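Local coordinates for possible sortase-like protein (Corynebacterium diphtheriae, PDB 5UUS) that probably acts as a class E sortase, a membrane-anchored cysteine transpeptidase that cleaves sorting signals through an acyl-thioester intermediate, at residues A64-G69 with A88-G93; G71-T76 with S169-L174. All coordinates share one frame; numbering follows the deposited sequence.

Interaction 1 (A64-G69 with A88-G93)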
loop_
_atom_site.group_PDB
_atom_site.type_symbol
_atom_site.label_atom_id
_atom_site.label_comp_id
_atom_site.label_asym_id
_atom_site.label_seq_id
_atom_site.Cartn_x
_atom_site.Cartn_y
_atom_site.Cartn_z
ATOM N N ALA A 64 18.797 7.475 -2.477
ATOM C CA ALA A 64 19.443 6.736 -1.406
ATOM C C ALA A 64 18.449 5.878 -0.616
ATOM O O ALA A 64 18.764 4.740 -0.233
ATOM C CB ALA A 64 20.168 7.701 -0.482
ATOM N N ASP A 65 17.256 6.427 -0.364
ATOM C CA ASP A 65 16.205 5.695 0.347
ATOM C C ASP A 65 15.713 4.463 -0.417
ATOM O O ASP A 65 15.392 3.437 0.190
ATOM C CB ASP A 65 15.008 6.605 0.615
ATOM C CG ASP A 65 15.346 7.777 1.535
ATOM O OD1 ASP A 65 16.103 7.595 2.506
ATOM O OD2 ASP A 65 14.836 8.883 1.281
ATOM N N LEU A 66 15.631 4.583 -1.746
ATOM C CA LEU A 66 15.029 3.550 -2.581
ATOM C C LEU A 66 16.040 2.473 -2.915
ATOM O O LEU A 66 15.767 1.600 -3.723
ATOM C CB LEU A 66 14.474 4.154 -3.879
ATOM C CG LEU A 66 13.381 5.217 -3.684
ATOM C CD1 LEU A 66 12.819 5.693 -5.009
ATOM C CD2 LEU A 66 12.279 4.664 -2.834
ATOM N N GLU A 67 17.212 2.551 -2.292
ATOM C CA GLU A 67 18.329 1.686 -2.640
ATOM C C GLU A 67 18.135 0.249 -2.166
ATOM O O GLU A 67 18.460 -0.688 -2.885
ATOM C CB GLU A 67 19.633 2.250 -2.066
ATOM C CG GLU A 67 20.893 1.553 -2.569
ATOM C CD GLU A 67 21.130 1.760 -4.059
ATOM O OE1 GLU A 67 20.558 2.715 -4.629
ATOM O OE2 GLU A 67 21.890 0.967 -4.658
ATOM N N ALA A 68 17.596 0.066 -0.972
ATOM C CA ALA A 68 17.450 -1.280 -0.425
ATOM C C ALA A 68 16.005 -1.782 -0.414
ATOM O O ALA A 68 15.725 -2.872 0.102
ATOM C CB ALA A 68 18.018 -1.323 0.982
ATOM N N GLY A 69 15.081 -0.992 -0.961
ATOM C CA GLY A 69 13.667 -1.363 -0.955
ATOM C C GLY A 69 12.747 -0.160 -1.091
ATOM O O GLY A 69 13.204 0.949 -1.391
ATOM N N ALA A 88 7.219 4.303 -3.049
ATOM C CA ALA A 88 7.893 4.158 -4.333
ATOM C C ALA A 88 8.871 3.002 -4.207
ATOM O O ALA A 88 9.363 2.731 -3.121
ATOM C CB ALA A 88 8.639 5.453 -4.714
ATOM N N GLY A 89 9.197 2.353 -5.315
ATOM C CA GLY A 89 10.209 1.319 -5.285
ATOM C C GLY A 89 10.739 1.069 -6.685
ATOM O O GLY A 89 10.058 1.338 -7.686
ATOM N N HIS A 90 11.961 0.561 -6.753
ATOM C CA HIS A 90 12.590 0.243 -8.027
ATOM C C HIS A 90 11.971 -0.983 -8.651
ATOM O O HIS A 90 11.370 -1.834 -7.965
ATOM C CB HIS A 90 14.091 0.056 -7.849
ATOM C CG HIS A 90 14.813 1.347 -7.648
ATOM N ND1 HIS A 90 15.834 1.502 -6.735
ATOM C CD2 HIS A 90 14.638 2.558 -8.230
ATOM C CE1 HIS A 90 16.269 2.751 -6.775
ATOM N NE2 HIS A 90 15.553 3.414 -7.666
ATOM N N ARG A 91 12.106 -1.029 -9.972
ATOM C CA ARG A 91 11.542 -2.072 -10.809
ATOM C C ARG A 91 12.632 -2.973 -11.330
ATOM O O ARG A 91 12.440 -4.170 -11.455
ATOM C CB ARG A 91 10.796 -1.457 -11.979
ATOM C CG ARG A 91 10.325 -2.466 -12.965
ATOM C CD ARG A 91 9.044 -2.022 -13.488
ATOM N NE ARG A 91 8.376 -3.046 -14.262
ATOM C CZ ARG A 91 7.373 -2.764 -15.068
ATOM N NH1 ARG A 91 6.973 -1.495 -15.167
ATOM N NH2 ARG A 91 6.779 -3.722 -15.768
ATOM N N VAL A 92 13.779 -2.382 -11.640
ATOM C CA VAL A 92 14.885 -3.126 -12.233
ATOM C C VAL A 92 16.048 -3.244 -11.259
ATOM O O VAL A 92 16.239 -2.396 -10.380
ATOM C CB VAL A 92 15.381 -2.474 -13.548
ATOM C CG1 VAL A 92 14.320 -2.588 -14.621
ATOM C CG2 VAL A 92 15.757 -1.023 -13.322
ATOM N N GLY A 93 16.814 -4.315 -11.411
ATOM C CA GLY A 93 17.945 -4.560 -10.538
ATOM C C GLY A 93 17.752 -5.853 -9.783
ATOM O O GLY A 93 16.624 -6.348 -9.660
HETATM O O HOH W 1 13.368 0.087 -4.477
#

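Interaction 2 (G71-T76 with S169-L174)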
loop_
_atom_site.group_PDB
_atom_site.type_symbol
_atom_site.label_atom_id
_atom_site.label_comp_id
_atom_site.label_asym_id
_atom_site.label_seq_id
_atom_site.Cartn_x
_atom_site.Cartn_y
_atom_site.Cartn_z
ATOM N N GLY A 71 10.430 3.120 -0.462
ATOM C CA GLY A 71 10.445 4.260 0.446
ATOM C C GLY A 71 9.057 4.880 0.533
ATOM O O GLY A 71 8.325 4.899 -0.458
ATOM N N HIS A 72 8.703 5.395 1.709
ATOM C CA HIS A 72 7.434 6.096 1.938
ATOM C C HIS A 72 7.519 7.552 1.475
ATOM O O HIS A 72 8.451 8.252 1.840
ATOM C CB HIS A 72 7.069 6.023 3.434
ATOM C CG HIS A 72 5.839 6.789 3.819
ATOM N ND1 HIS A 72 5.858 7.795 4.767
ATOM C CD2 HIS A 72 4.547 6.679 3.412
ATOM C CE1 HIS A 72 4.633 8.279 4.920
ATOM N NE2 HIS A 72 3.819 7.623 4.107
ATOM N N TYR A 73 6.569 8.007 0.640
ATOM C CA TYR A 73 6.439 9.430 0.346
ATOM C C TYR A 73 6.109 10.204 1.646
ATOM O O TYR A 73 5.045 10.028 2.229
ATOM C CB TYR A 73 5.349 9.688 -0.700
ATOM C CG TYR A 73 5.654 9.187 -2.118
ATOM C CD1 TYR A 73 6.284 10.010 -3.045
ATOM C CD2 TYR A 73 5.259 7.934 -2.520
ATOM C CE1 TYR A 73 6.532 9.568 -4.358
ATOM C CE2 TYR A 73 5.513 7.464 -3.831
ATOM C CZ TYR A 73 6.141 8.299 -4.739
ATOM O OH TYR A 73 6.375 7.840 -6.026
ATOM N N ASN A 74 7.008 11.087 2.051
ATOM C CA ASN A 74 6.938 11.775 3.343
ATOM C C ASN A 74 5.622 12.440 3.732
ATOM O O ASN A 74 5.202 12.406 4.894
ATOM C CB ASN A 74 8.022 12.844 3.382
ATOM C CG ASN A 74 9.390 12.264 3.288
ATOM O OD1 ASN A 74 9.988 12.231 2.213
ATOM N ND2 ASN A 74 9.900 11.775 4.411
ATOM N N ASP A 75 4.971 13.093 2.789
ATOM C CA ASP A 75 3.770 13.822 3.192
ATOM C C ASP A 75 2.484 12.988 3.075
ATOM O O ASP A 75 1.402 13.529 3.160
ATOM C CB ASP A 75 3.655 15.114 2.381
ATOM C CG ASP A 75 4.827 16.062 2.634
ATOM O OD1 ASP A 75 5.251 16.176 3.813
ATOM O OD2 ASP A 75 5.332 16.677 1.663
ATOM N N THR A 76 2.601 11.675 2.897
ATOM C CA THR A 76 1.404 10.848 2.779
ATOM C C THR A 76 1.109 10.108 4.088
ATOM O O THR A 76 1.902 10.167 5.018
ATOM C CB THR A 76 1.541 9.837 1.629
ATOM O OG1 THR A 76 2.465 8.800 1.992
ATOM C CG2 THR A 76 2.038 10.564 0.364
ATOM N N SER A 169 -1.174 13.597 -7.957
ATOM C CA SER A 169 -2.414 13.284 -7.237
ATOM C C SER A 169 -2.588 11.782 -7.042
ATOM O O SER A 169 -3.471 11.360 -6.310
ATOM C CB SER A 169 -3.649 13.862 -7.955
ATOM O OG SER A 169 -3.827 13.294 -9.240
ATOM N N THR A 170 -1.765 10.964 -7.693
ATOM C CA THR A 170 -1.783 9.530 -7.400
ATOM C C THR A 170 -1.499 9.209 -5.932
ATOM O O THR A 170 -1.918 8.158 -5.449
ATOM C CB THR A 170 -0.770 8.734 -8.248
ATOM O OG1 THR A 170 0.536 9.294 -8.108
ATOM C CG2 THR A 170 -1.198 8.754 -9.760
ATOM N N ILE A 171 -0.781 10.093 -5.240
ATOM C CA ILE A 171 -0.460 9.859 -3.820
ATOM C C ILE A 171 -1.294 10.753 -2.869
ATOM O O ILE A 171 -1.061 10.754 -1.656
ATOM C CB ILE A 171 1.066 10.072 -3.532
ATOM C CG1 ILE A 171 1.466 11.536 -3.678
ATOM C CG2 ILE A 171 1.949 9.229 -4.483
ATOM C CD1 ILE A 171 2.925 11.808 -3.292
ATOM N N SER A 172 -2.285 11.469 -3.408
ATOM C CA SER A 172 -3.210 12.268 -2.584
ATOM C C SER A 172 -4.088 11.404 -1.698
ATOM O O SER A 172 -4.376 10.254 -2.047
ATOM C CB SER A 172 -4.104 13.139 -3.466
ATOM O OG SER A 172 -3.346 14.200 -4.010
ATOM N N ALA A 173 -4.517 11.967 -0.563
ATOM C CA ALA A 173 -5.277 11.220 0.456
ATOM C C ALA A 173 -6.443 10.460 -0.179
ATOM O O ALA A 173 -6.678 9.300 0.106
ATOM C CB ALA A 173 -5.777 12.171 1.527
ATOM N N LEU A 174 -7.152 11.138 -1.077
ATOM C CA LEU A 174 -8.119 10.489 -1.939
ATOM C C LEU A 174 -7.492 10.462 -3.336
ATOM O O LEU A 174 -7.363 11.520 -3.969
ATOM C CB LEU A 174 -9.449 11.245 -1.934
ATOM C CG LEU A 174 -10.531 10.693 -2.866
ATOM C CD1 LEU A 174 -10.915 9.287 -2.419
ATOM C CD2 LEU A 174 -11.753 11.614 -2.888
#

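Interaction 1 (A64-G69 with A88-G93)
The sortase active-site rim is the setting in which Leu66, from the loop ahead of strand 71-72, packs on His90, the predicted proton donor/acceptor. The leucine offers its CB to the imidazole: this carbon lies over one face, 4.1 Å from the centroid of the His90 ring and 29° off the ring normal, a CH-pi contact displaced toward CE1 and NE2. Leu66 CG sits beside the backbone N and anti to the carbonyl carbon (chi1 -60°), which sends the branched end away from the ring and toward Ala88. There Leu66 CD2 comes within 3.5 Å of Ala88 O, and both Leu66 methyls lie 4.2 Å from Ala88 CB. The main chain of Leu66 also faces the histidine, its O standing 3.0 Å from His90 ND1, so that one residue meets the imidazole with its CB over a face and its carbonyl oxygen near a ring nitrogen. A water lies 2.9 Å from Leu66 O and accepts from His90 N at 2.7 Å. Farther along, Arg91 NH1 bonds to the backbone O of the oxidised cysteine at position 195, the predicted nucleophile, and to His196 ND1. Ala88 ends strand 83-88, while Gly89 pairs through its backbone with Thr193 at the end of the parallel strand 188-193.

Interaction 2 (G71-T76 with S169-L174)
Ile171 reaches from the last residue of a 3-10 segment into the angle between Tyr73 and Thr76, and it buries more surface here than either of them. Its two branches divide the work. Ile171 CG2 lies over one face of the phenol, 4.1 Å from the centroid of the Tyr73 ring and only 15° off the ring normal, a CH-pi contact shifted toward the CD2-CE2 side. The other branch runs across to the root of the ring, where Ile171 CD1 meets Tyr73 CD1 at 3.8 Å and also packs near CG and CB of the tyrosine. This spread follows from the isoleucine torsions: CG1 lies between the backbone N and the carbonyl carbon (chi1 68°), and an extended chi2 carries CD1 outward to the base of the phenol.

Tyr73 and Thr76 are the ends of a type I beta turn that follows the short strand 71-72 in the sortase beta-barrel. Tyr73 O accepts two bonds, from Thr76 N at 3.0 Å and from Thr76 OG1 at 2.9 Å; the hydroxyl approaches in the carbonyl plane, on a lone pair, with a C=O...donor angle of 143°. With its oxygen turned back into the turn, the threonine presents its methyl to the isoleucine, Thr76 CG2 lying 4.0 Å from Ile171 CD1 and 3.7 Å from Ile171 O. The threonine and isoleucine side chains cross at about a right angle, as do those of tyrosine and isoleucine.

Ala86 of strand 83-88 touches both Tyr73 and Ile171. At the far end of the ring Tyr73 OH is hydrogen-bonded to Thr193 OG1, and a bound 2-methyl-2,4-pentanediol, probably from the crystallisation liquor, lies against the tyrosine side chain, about 3 Å away at the nearest atoms.

The centres of interactions 1 and 2 lie about 17 Å apart, gathered round strands 71-72 and 83-88 of one mixed sheet, within one sortase domain. Their segments alternate along the chain: 64-69 and 71-76 follow each other almost directly, then come 88-93 and, much later, 169-174. Strand 71-72 pairs antiparallel with strand 83-88, bringing the contacts together at a probable hydrogen bond from Ala88 N to Gly71 O, 2.9 Å long. Nearby, Ala88 CB packs against Tyr73 OH. The paired strands thus connect the loop carrying the predicted catalytic His90 with the Tyr73 turn, on which the loop between strands 160-163 and 188-193 packs.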